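Local coordinates for protein catalase A (PDB 1A4E) that probably breaks down the hydrogen peroxide made by peroxisomal oxidases into water and oxygen, using heme as its cofactor, at residues B[73-78]-B[264-269]; B[216-221]-B[286-291]; B[178-183]-B[430-435]; B[365-370]-B[393-398]. One frame throughout, in Å; residues are numbered along the deposited sequence.

Interaction 1: residues B[73-78]-B[264-269]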
loop_
_atom_site.group_PDB
_atom_site.type_symbol
_atom_site.label_atom_id
_atom_site.label_comp_id
_atom_site.label_asym_id
_atom_site.label_seq_id
_atom_site.Cartn_x
_atom_site.Cartn_y
_atom_site.Cartn_z
ATOM N N THR B 73 -6.901 44.326 2.940
ATOM C CA THR B 73 -6.780 44.166 1.489
ATOM C C THR B 73 -5.574 44.889 0.867
ATOM O O THR B 73 -5.170 44.612 -0.264
ATOM C CB THR B 73 -8.080 44.639 0.800
ATOM O OG1 THR B 73 -8.288 46.003 1.140
ATOM C CG2 THR B 73 -9.260 43.752 1.188
ATOM N N ASP B 74 -4.965 45.808 1.625
ATOM C CA ASP B 74 -3.733 46.492 1.235
ATOM C C ASP B 74 -2.509 45.610 1.467
ATOM O O ASP B 74 -1.442 45.839 0.900
ATOM C CB ASP B 74 -3.577 47.800 2.033
ATOM C CG ASP B 74 -3.639 47.652 3.552
ATOM O OD1 ASP B 74 -4.680 47.244 4.069
ATOM O OD2 ASP B 74 -2.645 47.936 4.210
ATOM N N ILE B 75 -2.644 44.600 2.330
ATOM C CA ILE B 75 -1.562 43.652 2.571
ATOM C C ILE B 75 -1.757 42.376 1.734
ATOM O O ILE B 75 -0.825 41.896 1.090
ATOM C CB ILE B 75 -1.505 43.306 4.092
ATOM C CG1 ILE B 75 -1.360 44.568 4.945
ATOM C CG2 ILE B 75 -0.341 42.349 4.339
ATOM C CD1 ILE B 75 -0.075 45.407 4.735
ATOM N N CYS B 76 -2.968 41.814 1.694
ATOM C CA CYS B 76 -3.219 40.548 1.022
ATOM C C CYS B 76 -4.468 40.586 0.175
ATOM O O CYS B 76 -5.545 40.922 0.664
ATOM C CB CYS B 76 -3.361 39.451 2.059
ATOM S SG CYS B 76 -3.451 37.816 1.301
ATOM N N GLY B 77 -4.312 40.207 -1.096
ATOM C CA GLY B 77 -5.400 40.205 -2.058
ATOM C C GLY B 77 -6.220 38.916 -2.104
ATOM O O GLY B 77 -7.073 38.807 -2.985
ATOM N N SER B 78 -6.006 37.927 -1.209
ATOM C CA SER B 78 -6.769 36.679 -1.195
ATOM C C SER B 78 -8.251 36.927 -0.973
ATOM O O SER B 78 -8.638 37.748 -0.138
ATOM C CB SER B 78 -6.289 35.751 -0.091
ATOM O OG SER B 78 -4.907 35.489 -0.252
ATOM N N ILE B 264 -1.569 40.011 12.448
ATOM C CA ILE B 264 -0.344 39.835 11.690
ATOM C C ILE B 264 0.654 40.945 12.017
ATOM O O ILE B 264 0.298 42.025 12.490
ATOM C CB ILE B 264 -0.571 39.853 10.143
ATOM C CG1 ILE B 264 -1.239 41.148 9.690
ATOM C CG2 ILE B 264 -1.380 38.617 9.758
ATOM C CD1 ILE B 264 -1.295 41.300 8.160
ATOM N N GLN B 265 1.935 40.642 11.793
ATOM C CA GLN B 265 3.017 41.608 11.857
ATOM C C GLN B 265 3.511 41.698 10.427
ATOM O O GLN B 265 3.760 40.676 9.784
ATOM C CB GLN B 265 4.176 41.139 12.699
ATOM C CG GLN B 265 3.947 41.148 14.189
ATOM C CD GLN B 265 5.133 40.525 14.903
ATOM O OE1 GLN B 265 5.401 39.345 14.705
ATOM N NE2 GLN B 265 5.890 41.261 15.723
ATOM N N THR B 266 3.599 42.910 9.882
ATOM C CA THR B 266 4.116 43.083 8.544
ATOM C C THR B 266 5.451 43.806 8.571
ATOM O O THR B 266 5.829 44.444 9.553
ATOM C CB THR B 266 3.117 43.855 7.675
ATOM O OG1 THR B 266 2.798 45.069 8.332
ATOM C CG2 THR B 266 1.872 43.042 7.430
ATOM N N MET B 267 6.155 43.687 7.448
ATOM C CA MET B 267 7.504 44.195 7.309
ATOM C C MET B 267 7.854 44.270 5.835
ATOM O O MET B 267 7.497 43.379 5.068
ATOM C CB MET B 267 8.445 43.237 8.027
ATOM C CG MET B 267 9.856 43.714 8.090
ATOM S SD MET B 267 10.981 42.471 8.731
ATOM C CE MET B 267 10.499 42.503 10.427
ATOM N N THR B 268 8.542 45.326 5.400
ATOM C CA THR B 268 9.006 45.406 4.020
ATOM C C THR B 268 10.383 44.763 3.882
ATOM O O THR B 268 11.007 44.338 4.858
ATOM C CB THR B 268 9.065 46.882 3.551
ATOM O OG1 THR B 268 9.995 47.579 4.376
ATOM C CG2 THR B 268 7.687 47.523 3.588
ATOM N N GLU B 269 10.861 44.672 2.644
ATOM C CA GLU B 269 12.181 44.123 2.371
ATOM C C GLU B 269 13.291 45.020 2.940
ATOM O O GLU B 269 14.304 44.529 3.441
ATOM C CB GLU B 269 12.274 43.965 0.869
ATOM C CG GLU B 269 13.469 43.152 0.405
ATOM C CD GLU B 269 13.590 42.987 -1.105
ATOM O OE1 GLU B 269 12.893 43.664 -1.871
ATOM O OE2 GLU B 269 14.401 42.161 -1.523
#

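Interaction 2: residues B[216-221]-B[286-291]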
loop_
_atom_site.group_PDB
_atom_site.type_symbol
_atom_site.label_atom_id
_atom_site.label_comp_id
_atom_site.label_asym_id
_atom_site.label_seq_id
_atom_site.Cartn_x
_atom_site.Cartn_y
_atom_site.Cartn_z
ATOM N N GLN B 216 4.085 37.649 9.664
ATOM C CA GLN B 216 4.051 36.594 10.673
ATOM C C GLN B 216 2.669 36.653 11.302
ATOM O O GLN B 216 2.146 37.730 11.586
ATOM C CB GLN B 216 5.117 36.796 11.742
ATOM C CG GLN B 216 6.438 36.417 11.101
ATOM C CD GLN B 216 7.478 35.835 12.027
ATOM O OE1 GLN B 216 7.280 35.652 13.221
ATOM N NE2 GLN B 216 8.634 35.507 11.475
ATOM N N VAL B 217 2.033 35.486 11.466
ATOM C CA VAL B 217 0.655 35.428 11.943
ATOM C C VAL B 217 0.555 34.958 13.392
ATOM O O VAL B 217 1.260 34.057 13.844
ATOM C CB VAL B 217 -0.154 34.502 10.992
ATOM C CG1 VAL B 217 -1.637 34.612 11.304
ATOM C CG2 VAL B 217 0.042 34.914 9.532
ATOM N N HIS B 218 -0.330 35.627 14.135
ATOM C CA HIS B 218 -0.574 35.355 15.544
ATOM C C HIS B 218 -2.054 35.058 15.724
ATOM O O HIS B 218 -2.905 35.853 15.338
ATOM C CB HIS B 218 -0.210 36.566 16.418
ATOM C CG HIS B 218 1.268 36.918 16.414
ATOM N ND1 HIS B 218 2.150 36.714 17.385
ATOM C CD2 HIS B 218 1.927 37.499 15.359
ATOM C CE1 HIS B 218 3.314 37.140 16.964
ATOM N NE2 HIS B 218 3.168 37.608 15.746
ATOM N N ILE B 219 -2.382 33.899 16.291
ATOM C CA ILE B 219 -3.760 33.503 16.529
ATOM C C ILE B 219 -3.880 33.446 18.050
ATOM O O ILE B 219 -3.498 32.484 18.711
ATOM C CB ILE B 219 -4.018 32.125 15.843
ATOM C CG1 ILE B 219 -3.728 32.194 14.341
ATOM C CG2 ILE B 219 -5.478 31.751 16.031
ATOM C CD1 ILE B 219 -4.077 30.922 13.547
ATOM N N LYS B 220 -4.401 34.533 18.613
ATOM C CA LYS B 220 -4.486 34.713 20.053
ATOM C C LYS B 220 -5.778 34.228 20.680
ATOM O O LYS B 220 -6.858 34.653 20.276
ATOM C CB LYS B 220 -4.308 36.190 20.389
ATOM C CG LYS B 220 -3.039 36.857 19.879
ATOM C CD LYS B 220 -1.822 36.258 20.538
ATOM C CE LYS B 220 -0.769 37.318 20.792
ATOM N NZ LYS B 220 -1.297 38.385 21.629
ATOM N N THR B 221 -5.711 33.372 21.700
ATOM C CA THR B 221 -6.916 32.881 22.350
ATOM C C THR B 221 -7.714 33.928 23.118
ATOM O O THR B 221 -7.197 34.677 23.949
ATOM C CB THR B 221 -6.536 31.700 23.279
ATOM O OG1 THR B 221 -7.742 31.364 23.946
ATOM C CG2 THR B 221 -5.437 31.995 24.286
ATOM N N TRP B 286 9.969 38.578 15.793
ATOM C CA TRP B 286 10.009 39.990 15.455
ATOM C C TRP B 286 9.487 40.786 16.646
ATOM O O TRP B 286 8.455 40.427 17.227
ATOM C CB TRP B 286 9.123 40.297 14.245
ATOM C CG TRP B 286 9.473 39.619 12.922
ATOM C CD1 TRP B 286 10.589 38.833 12.727
ATOM C CD2 TRP B 286 8.712 39.736 11.791
ATOM N NE1 TRP B 286 10.528 38.455 11.476
ATOM C CE2 TRP B 286 9.440 38.960 10.879
ATOM C CE3 TRP B 286 7.530 40.374 11.407
ATOM C CZ2 TRP B 286 8.996 38.814 9.567
ATOM C CZ3 TRP B 286 7.085 40.230 10.092
ATOM C CH2 TRP B 286 7.815 39.458 9.183
ATOM N N PRO B 287 10.153 41.873 17.053
ATOM C CA PRO B 287 9.750 42.716 18.187
ATOM C C PRO B 287 8.415 43.410 17.930
ATOM O O PRO B 287 8.187 43.959 16.848
ATOM C CB PRO B 287 10.900 43.684 18.346
ATOM C CG PRO B 287 12.037 43.090 17.534
ATOM C CD PRO B 287 11.312 42.438 16.372
ATOM N N GLN B 288 7.494 43.353 18.894
ATOM C CA GLN B 288 6.185 43.977 18.714
ATOM C C GLN B 288 6.119 45.488 18.915
ATOM O O GLN B 288 5.119 46.116 18.558
ATOM C CB GLN B 288 5.179 43.308 19.643
ATOM C CG GLN B 288 4.875 41.919 19.120
ATOM C CD GLN B 288 3.885 41.136 19.954
ATOM O OE1 GLN B 288 3.004 41.679 20.621
ATOM N NE2 GLN B 288 4.015 39.817 19.905
ATOM N N GLY B 289 7.180 46.090 19.479
ATOM C CA GLY B 289 7.245 47.534 19.646
ATOM C C GLY B 289 7.300 48.209 18.283
ATOM O O GLY B 289 6.437 49.022 17.930
ATOM N N GLN B 290 8.253 47.745 17.479
ATOM C CA GLN B 290 8.471 48.256 16.147
ATOM C C GLN B 290 7.503 47.682 15.135
ATOM O O GLN B 290 7.107 48.390 14.208
ATOM C CB GLN B 290 9.885 47.940 15.714
ATOM C CG GLN B 290 10.285 48.820 14.552
ATOM C CD GLN B 290 11.695 48.600 14.031
ATOM O OE1 GLN B 290 11.936 48.905 12.869
ATOM N NE2 GLN B 290 12.651 48.040 14.780
ATOM N N PHE B 291 7.123 46.404 15.289
ATOM C CA PHE B 291 6.238 45.733 14.339
ATOM C C PHE B 291 5.006 45.238 15.079
ATOM O O PHE B 291 4.935 44.083 15.499
ATOM C CB PHE B 291 6.960 44.545 13.674
ATOM C CG PHE B 291 8.267 44.939 13.009
ATOM C CD1 PHE B 291 8.255 45.644 11.807
ATOM C CD2 PHE B 291 9.478 44.630 13.640
ATOM C CE1 PHE B 291 9.464 46.049 11.237
ATOM C CE2 PHE B 291 10.678 45.038 13.065
ATOM C CZ PHE B 291 10.672 45.750 11.862
HETATM O O HOH W 1 7.266 37.521 15.298
#

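Interaction 3: residues B[178-183]-B[430-435]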
loop_
_atom_site.group_PDB
_atom_site.type_symbol
_atom_site.label_atom_id
_atom_site.label_comp_id
_atom_site.label_asym_id
_atom_site.label_seq_id
_atom_site.Cartn_x
_atom_site.Cartn_y
_atom_site.Cartn_z
ATOM N N GLN B 178 13.536 27.954 21.657
ATOM C CA GLN B 178 12.433 27.018 21.702
ATOM C C GLN B 178 12.463 26.121 22.931
ATOM O O GLN B 178 11.396 25.869 23.494
ATOM C CB GLN B 178 12.436 26.151 20.448
ATOM C CG GLN B 178 11.312 25.129 20.404
ATOM C CD GLN B 178 9.899 25.649 20.565
ATOM O OE1 GLN B 178 9.027 25.016 21.159
ATOM N NE2 GLN B 178 9.622 26.816 20.015
ATOM N N VAL B 179 13.644 25.652 23.371
ATOM C CA VAL B 179 13.733 24.792 24.547
ATOM C C VAL B 179 13.256 25.547 25.783
ATOM O O VAL B 179 12.601 24.955 26.640
ATOM C CB VAL B 179 15.190 24.312 24.693
ATOM C CG1 VAL B 179 15.389 23.504 25.961
ATOM C CG2 VAL B 179 15.520 23.413 23.512
ATOM N N MET B 180 13.521 26.865 25.835
ATOM C CA MET B 180 13.067 27.735 26.907
ATOM C C MET B 180 11.549 27.799 26.975
ATOM O O MET B 180 10.967 27.713 28.058
ATOM C CB MET B 180 13.594 29.148 26.704
ATOM C CG MET B 180 15.078 29.356 26.970
ATOM S SD MET B 180 15.480 29.240 28.725
ATOM C CE MET B 180 14.870 30.844 29.150
ATOM N N ILE B 181 10.901 27.942 25.807
ATOM C CA ILE B 181 9.443 27.974 25.726
ATOM C C ILE B 181 8.846 26.606 26.067
ATOM O O ILE B 181 7.874 26.537 26.816
ATOM C CB ILE B 181 9.018 28.417 24.300
ATOM C CG1 ILE B 181 9.494 29.837 24.043
ATOM C CG2 ILE B 181 7.495 28.378 24.160
ATOM C CD1 ILE B 181 9.381 30.241 22.568
ATOM N N LEU B 182 9.463 25.519 25.575
ATOM C CA LEU B 182 9.000 24.157 25.783
ATOM C C LEU B 182 8.945 23.784 27.257
ATOM O O LEU B 182 7.952 23.233 27.729
ATOM C CB LEU B 182 9.930 23.190 25.036
ATOM C CG LEU B 182 9.700 21.689 25.198
ATOM C CD1 LEU B 182 8.400 21.300 24.538
ATOM C CD2 LEU B 182 10.846 20.928 24.583
ATOM N N PHE B 183 10.009 24.124 27.986
ATOM C CA PHE B 183 10.083 23.784 29.391
ATOM C C PHE B 183 9.471 24.779 30.353
ATOM O O PHE B 183 9.543 24.594 31.567
ATOM C CB PHE B 183 11.535 23.531 29.744
ATOM C CG PHE B 183 11.966 22.129 29.334
ATOM C CD1 PHE B 183 11.722 21.050 30.188
ATOM C CD2 PHE B 183 12.591 21.918 28.104
ATOM C CE1 PHE B 183 12.104 19.763 29.807
ATOM C CE2 PHE B 183 12.970 20.626 27.730
ATOM C CZ PHE B 183 12.727 19.549 28.579
ATOM N N VAL B 430 20.405 35.682 22.502
ATOM C CA VAL B 430 19.792 36.930 22.945
ATOM C C VAL B 430 18.306 36.809 23.269
ATOM O O VAL B 430 17.901 37.109 24.391
ATOM C CB VAL B 430 20.046 38.011 21.844
ATOM C CG1 VAL B 430 19.190 39.261 21.999
ATOM C CG2 VAL B 430 21.456 38.521 22.019
ATOM N N GLN B 431 17.488 36.343 22.319
ATOM C CA GLN B 431 16.045 36.224 22.515
ATOM C C GLN B 431 15.614 35.198 23.543
ATOM O O GLN B 431 14.569 35.357 24.170
ATOM C CB GLN B 431 15.371 35.907 21.196
ATOM C CG GLN B 431 15.505 37.083 20.240
ATOM C CD GLN B 431 14.716 36.930 18.957
ATOM O OE1 GLN B 431 14.055 35.920 18.737
ATOM N NE2 GLN B 431 14.753 37.925 18.073
ATOM N N ALA B 432 16.419 34.150 23.747
ATOM C CA ALA B 432 16.146 33.176 24.792
ATOM C C ALA B 432 16.274 33.855 26.154
ATOM O O ALA B 432 15.469 33.641 27.059
ATOM C CB ALA B 432 17.148 32.038 24.716
ATOM N N ARG B 433 17.267 34.747 26.256
ATOM C CA ARG B 433 17.522 35.487 27.478
ATOM C C ARG B 433 16.470 36.558 27.757
ATOM O O ARG B 433 16.066 36.719 28.911
ATOM C CB ARG B 433 18.901 36.107 27.382
ATOM C CG ARG B 433 19.406 36.572 28.732
ATOM C CD ARG B 433 20.771 37.183 28.558
ATOM N NE ARG B 433 21.701 36.218 28.009
ATOM C CZ ARG B 433 22.499 36.527 26.994
ATOM N NH1 ARG B 433 22.491 37.733 26.421
ATOM N NH2 ARG B 433 23.325 35.591 26.554
ATOM N N ASN B 434 15.991 37.285 26.744
ATOM C CA ASN B 434 14.934 38.276 26.995
ATOM C C ASN B 434 13.613 37.566 27.299
ATOM O O ASN B 434 12.775 38.142 27.977
ATOM C CB ASN B 434 14.756 39.169 25.767
ATOM C CG ASN B 434 16.022 39.942 25.401
ATOM O OD1 ASN B 434 16.517 40.729 26.205
ATOM N ND2 ASN B 434 16.585 39.764 24.220
ATOM N N LEU B 435 13.458 36.303 26.853
ATOM C CA LEU B 435 12.290 35.489 27.188
ATOM C C LEU B 435 12.370 35.123 28.669
ATOM O O LEU B 435 11.342 35.135 29.347
ATOM C CB LEU B 435 12.256 34.206 26.306
ATOM C CG LEU B 435 11.141 33.125 26.315
ATOM C CD1 LEU B 435 11.424 32.076 27.376
ATOM C CD2 LEU B 435 9.791 33.785 26.534
#

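Interaction 4: residues B[365-370]-B[393-398]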
loop_
_atom_site.group_PDB
_atom_site.type_symbol
_atom_site.label_atom_id
_atom_site.label_comp_id
_atom_site.label_asym_id
_atom_site.label_seq_id
_atom_site.Cartn_x
_atom_site.Cartn_y
_atom_site.Cartn_z
ATOM N N LYS B 365 -13.788 23.558 -6.734
ATOM C CA LYS B 365 -13.561 22.191 -7.185
ATOM C C LYS B 365 -12.302 21.892 -7.976
ATOM O O LYS B 365 -11.840 22.664 -8.815
ATOM C CB LYS B 365 -14.738 21.734 -8.010
ATOM C CG LYS B 365 -15.864 21.124 -7.199
ATOM C CD LYS B 365 -16.962 20.869 -8.221
ATOM C CE LYS B 365 -17.938 19.779 -7.801
ATOM N NZ LYS B 365 -18.989 19.656 -8.797
ATOM N N PHE B 366 -11.725 20.743 -7.618
ATOM C CA PHE B 366 -10.562 20.221 -8.307
ATOM C C PHE B 366 -10.916 19.855 -9.746
ATOM O O PHE B 366 -11.838 19.085 -10.006
ATOM C CB PHE B 366 -10.057 19.006 -7.515
ATOM C CG PHE B 366 -9.228 17.980 -8.279
ATOM C CD1 PHE B 366 -8.069 18.350 -8.975
ATOM C CD2 PHE B 366 -9.661 16.648 -8.293
ATOM C CE1 PHE B 366 -7.349 17.386 -9.680
ATOM C CE2 PHE B 366 -8.934 15.691 -9.000
ATOM C CZ PHE B 366 -7.780 16.061 -9.694
ATOM N N PHE B 367 -10.191 20.445 -10.688
ATOM C CA PHE B 367 -10.337 20.099 -12.081
ATOM C C PHE B 367 -8.989 20.265 -12.740
ATOM O O PHE B 367 -8.445 21.357 -12.835
ATOM C CB PHE B 367 -11.356 20.993 -12.801
ATOM C CG PHE B 367 -11.392 20.733 -14.307
ATOM C CD1 PHE B 367 -11.571 19.427 -14.805
ATOM C CD2 PHE B 367 -11.192 21.794 -15.199
ATOM C CE1 PHE B 367 -11.537 19.187 -16.181
ATOM C CE2 PHE B 367 -11.161 21.549 -16.579
ATOM C CZ PHE B 367 -11.333 20.248 -17.067
ATOM N N ASN B 368 -8.446 19.152 -13.200
ATOM C CA ASN B 368 -7.202 19.190 -13.924
ATOM C C ASN B 368 -7.199 17.979 -14.846
ATOM O O ASN B 368 -7.255 16.841 -14.374
ATOM C CB ASN B 368 -6.025 19.131 -12.954
ATOM C CG ASN B 368 -4.718 19.463 -13.653
ATOM O OD1 ASN B 368 -4.384 18.905 -14.698
ATOM N ND2 ASN B 368 -3.956 20.394 -13.090
ATOM N N PRO B 369 -7.119 18.178 -16.168
ATOM C CA PRO B 369 -7.159 17.123 -17.183
ATOM C C PRO B 369 -6.091 16.052 -17.044
ATOM O O PRO B 369 -6.331 14.894 -17.367
ATOM C CB PRO B 369 -7.044 17.850 -18.503
ATOM C CG PRO B 369 -7.605 19.199 -18.157
ATOM C CD PRO B 369 -6.988 19.483 -16.809
ATOM N N ALA B 370 -4.916 16.438 -16.543
ATOM C CA ALA B 370 -3.789 15.536 -16.443
ATOM C C ALA B 370 -3.564 14.892 -15.082
ATOM O O ALA B 370 -2.645 14.081 -14.945
ATOM C CB ALA B 370 -2.541 16.294 -16.851
ATOM N N LYS B 393 -11.369 21.274 -26.974
ATOM C CA LYS B 393 -11.981 21.506 -25.673
ATOM C C LYS B 393 -11.551 22.867 -25.138
ATOM O O LYS B 393 -10.586 23.468 -25.612
ATOM C CB LYS B 393 -11.553 20.404 -24.698
ATOM C CG LYS B 393 -11.984 18.997 -25.116
ATOM C CD LYS B 393 -13.471 18.759 -24.897
ATOM C CE LYS B 393 -13.729 18.484 -23.424
ATOM N NZ LYS B 393 -15.148 18.415 -23.134
ATOM N N SER B 394 -12.271 23.371 -24.131
ATOM C CA SER B 394 -11.980 24.673 -23.545
ATOM C C SER B 394 -11.433 24.579 -22.121
ATOM O O SER B 394 -11.859 23.718 -21.356
ATOM C CB SER B 394 -13.252 25.498 -23.549
ATOM O OG SER B 394 -12.949 26.828 -23.169
ATOM N N TYR B 395 -10.460 25.423 -21.745
ATOM C CA TYR B 395 -9.860 25.420 -20.404
ATOM C C TYR B 395 -9.646 26.847 -19.921
ATOM O O TYR B 395 -9.094 27.680 -20.643
ATOM C CB TYR B 395 -8.496 24.707 -20.390
ATOM C CG TYR B 395 -8.570 23.294 -20.948
ATOM C CD1 TYR B 395 -9.061 22.244 -20.162
ATOM C CD2 TYR B 395 -8.210 23.066 -22.276
ATOM C CE1 TYR B 395 -9.194 20.967 -20.714
ATOM C CE2 TYR B 395 -8.343 21.792 -22.826
ATOM C CZ TYR B 395 -8.832 20.750 -22.041
ATOM O OH TYR B 395 -8.957 19.491 -22.591
ATOM N N THR B 396 -10.083 27.143 -18.690
ATOM C CA THR B 396 -9.942 28.477 -18.120
ATOM C C THR B 396 -8.823 28.546 -17.092
ATOM O O THR B 396 -8.773 27.789 -16.124
ATOM C CB THR B 396 -11.259 28.904 -17.459
ATOM O OG1 THR B 396 -12.284 28.684 -18.418
ATOM C CG2 THR B 396 -11.264 30.368 -17.038
ATOM N N TYR B 397 -7.884 29.455 -17.350
ATOM C CA TYR B 397 -6.787 29.724 -16.432
ATOM C C TYR B 397 -7.003 31.139 -15.935
ATOM O O TYR B 397 -6.876 32.093 -16.707
ATOM C CB TYR B 397 -5.438 29.607 -17.151
ATOM C CG TYR B 397 -5.116 28.167 -17.496
ATOM C CD1 TYR B 397 -5.547 27.613 -18.704
ATOM C CD2 TYR B 397 -4.421 27.389 -16.573
ATOM C CE1 TYR B 397 -5.274 26.275 -18.993
ATOM C CE2 TYR B 397 -4.144 26.054 -16.855
ATOM C CZ TYR B 397 -4.571 25.512 -18.067
ATOM O OH TYR B 397 -4.301 24.190 -18.345
ATOM N N ILE B 398 -7.404 31.272 -14.665
ATOM C CA ILE B 398 -7.670 32.588 -14.112
ATOM C C ILE B 398 -6.425 33.209 -13.492
ATOM O O ILE B 398 -5.426 32.521 -13.264
ATOM C CB ILE B 398 -8.821 32.531 -13.045
ATOM C CG1 ILE B 398 -8.447 31.751 -11.810
ATOM C CG2 ILE B 398 -10.034 31.891 -13.705
ATOM C CD1 ILE B 398 -9.485 31.947 -10.688
#

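Interaction 1: residues B[73-78]-B[264-269]
The CG2 methyl of I75 faces two methyls of the strand, 3.9 Å from CG2 of T266 and 4.1 Å from CD1 of I264. I75 and T266 meet end-on through their methyls, and CD1 of I75 comes to 4.1 Å from the same T266 methyl. I264 is met alongside: its chain and that of I75 run past each other in opposite directions. In T266 the hydroxyl stands between the backbone N and the carbonyl carbon (chi1 54°), which turns CG2, not OG1, to the isoleucine. The contact is therefore wholly apolar. Two residues apart on one strand, I264 and T266 show the same side to the loop. I75 also leans on H213 and on R294, while I264 packs on V215, V296 and W205, so the isoleucines belong to a wider buried layer. On either side of I75 in sequence the loop is held by polar bonds: D74 OD1 forms a salt bridge with R294, the backbone O of D74 accepts from N207 ND2, and G77 is bound through its backbone to S206. The loop 73-78 joins strands 59-68 and 87-95, and it is folded over the end of strand 259-267. A connection of the catalase beta-barrel thus packs against one of that barrel's own strands, away from the heme site.

Interaction 2: residues B[216-221]-B[286-291]
Q216 OE1 accepts a hydrogen bond from a water at 2.8 Å, and the same water takes the backbone N-H of W286 at 2.9 Å, bridging strand and loop. The other end of the amide, NE2, is bonded to T202 OG1, so both polar atoms of this buried glutamine have partners. Held in this way, Q216 lies over one face of the W286 indole. Its CG stands 3.7 Å from the centroid of the six-membered ring and 7° off the ring normal, a CH-pi contact. Farther out the amide stacks on the five-membered side, its plane tilted 29° from the ring, with NE2 3.5 Å from W286 NE1. A bend at chi2 helps lay the amide along the indole. A leucine in place of W286 would probably deprive the Q216 CG and amide of the flat surface they stack on and open a gap beside the strand. Two residues further along the loop, Q288, extended beyond CG, points its NE2 at H218 CE1, 4.0 Å away, a looser meeting with amide and imidazole planes 78° apart. The polar end of H218 is engaged elsewhere: NE2 bonds to Q265 OE1, while Q265 NE2 binds the carbonyls of W286 and F291. Q265 thus ties histidine and loop together from the neighbouring strand. Here the loop leading to strand 294-303 packs on strands 212-221 and 259-267, an antiparallel pair of the catalase beta-barrel.

Interaction 3: residues B[178-183]-B[430-435]
Helices 178-182 and 430-435 run in nearly the same direction, their N-to-C axes 26° apart and 9.6 Å distant at closest approach, with M180 and A432 nearest in CA position. M180 and L435 carry most of the packing, lying alongside one another. The CD1 methyl of L435 rests 3.7 Å from M180 CB and 4.1 Å from M180 CE, so it is touched at both the root and the tip of the methionine. L435 reaches there because its CG is anti to the backbone N (chi1 -177°). The methionine is bent at both chi2 and chi3, which curls its end toward helix 430-435, with CE 3.5 Å from the carbonyl O of A432. Nearer the backbone, M180 CG lies 4.1 Å from A432 CB. This parallel pair joins the catalase region to the C-terminal helices characteristic of the family, since 178-182 falls in the main catalase sequence and 430-435 in the catalase-related one. I181 adds a looser touch at the flank, its CG1 4.3 Å from L435 CG. Farther round, M180 also packs on L449 of helix 445-457, and A432 on I176, one turn before M180. Polar ties fix the second helix beyond the interface: R433 forms a salt bridge with D426 and binds the carbonyls of V475 and R474, while Q431 OE1 accepts from the backbone N of V285.

Interaction 4: residues B[365-370]-B[393-398]
Y395 turns its CG away from its own carbonyl carbon (chi1 -55°), and F367 swings its CG opposite the backbone N (chi1 173°); together these torsions bring the two rings beside P369. The shortest approach is P369 CG to Y395 CE1, 3.5 Å, with CD1 of the tyrosine 3.9 Å from the same proline carbon. The proline ring lies alongside the phenol, pointing the other way. F367 arrives at the rim of the phenol ring, its CE2 near the tyrosine plane and 4.2 Å from Y395 CD1. Just before the proline, N368 OD1 accepts from A370 N at 3.1 Å, an Asx turn that bends the backbone around P369. The phenol OH binds the backbone N of A390, and F367 meets F382 edge-to-face. A second subunit takes part as well: its V7 packs on F367, its R6 on Y395, and its T9 bonds to N368 ND2. Both segments belong to the long irregular connection between helix 332-348 and strand 411-418, where two lengths of loop pack on each other and on the N-terminal part of that neighbouring subunit.

How the interactions relate
Interactions 1 and 2 are neighbours, centres 13 Å apart, on adjacent strands 259-267 and 212-221 of one antiparallel sheet. They touch directly: Q265 N probably bonds to Q216 O at 2.9 Å, and M267 CE packs on F291 CZ at 3.6 Å. Interaction 3 lies about 16 Å from interaction 2, centre to centre, without touching it. These two come nearest the active site: the side chains of Q216 and I181 are about 10 and 12 Å from heme, and about 12 and 9 Å from that of N129. Interaction 4 is remote, its centre about 48 Å from that of interaction 3, and alone of the four it meets other subunits.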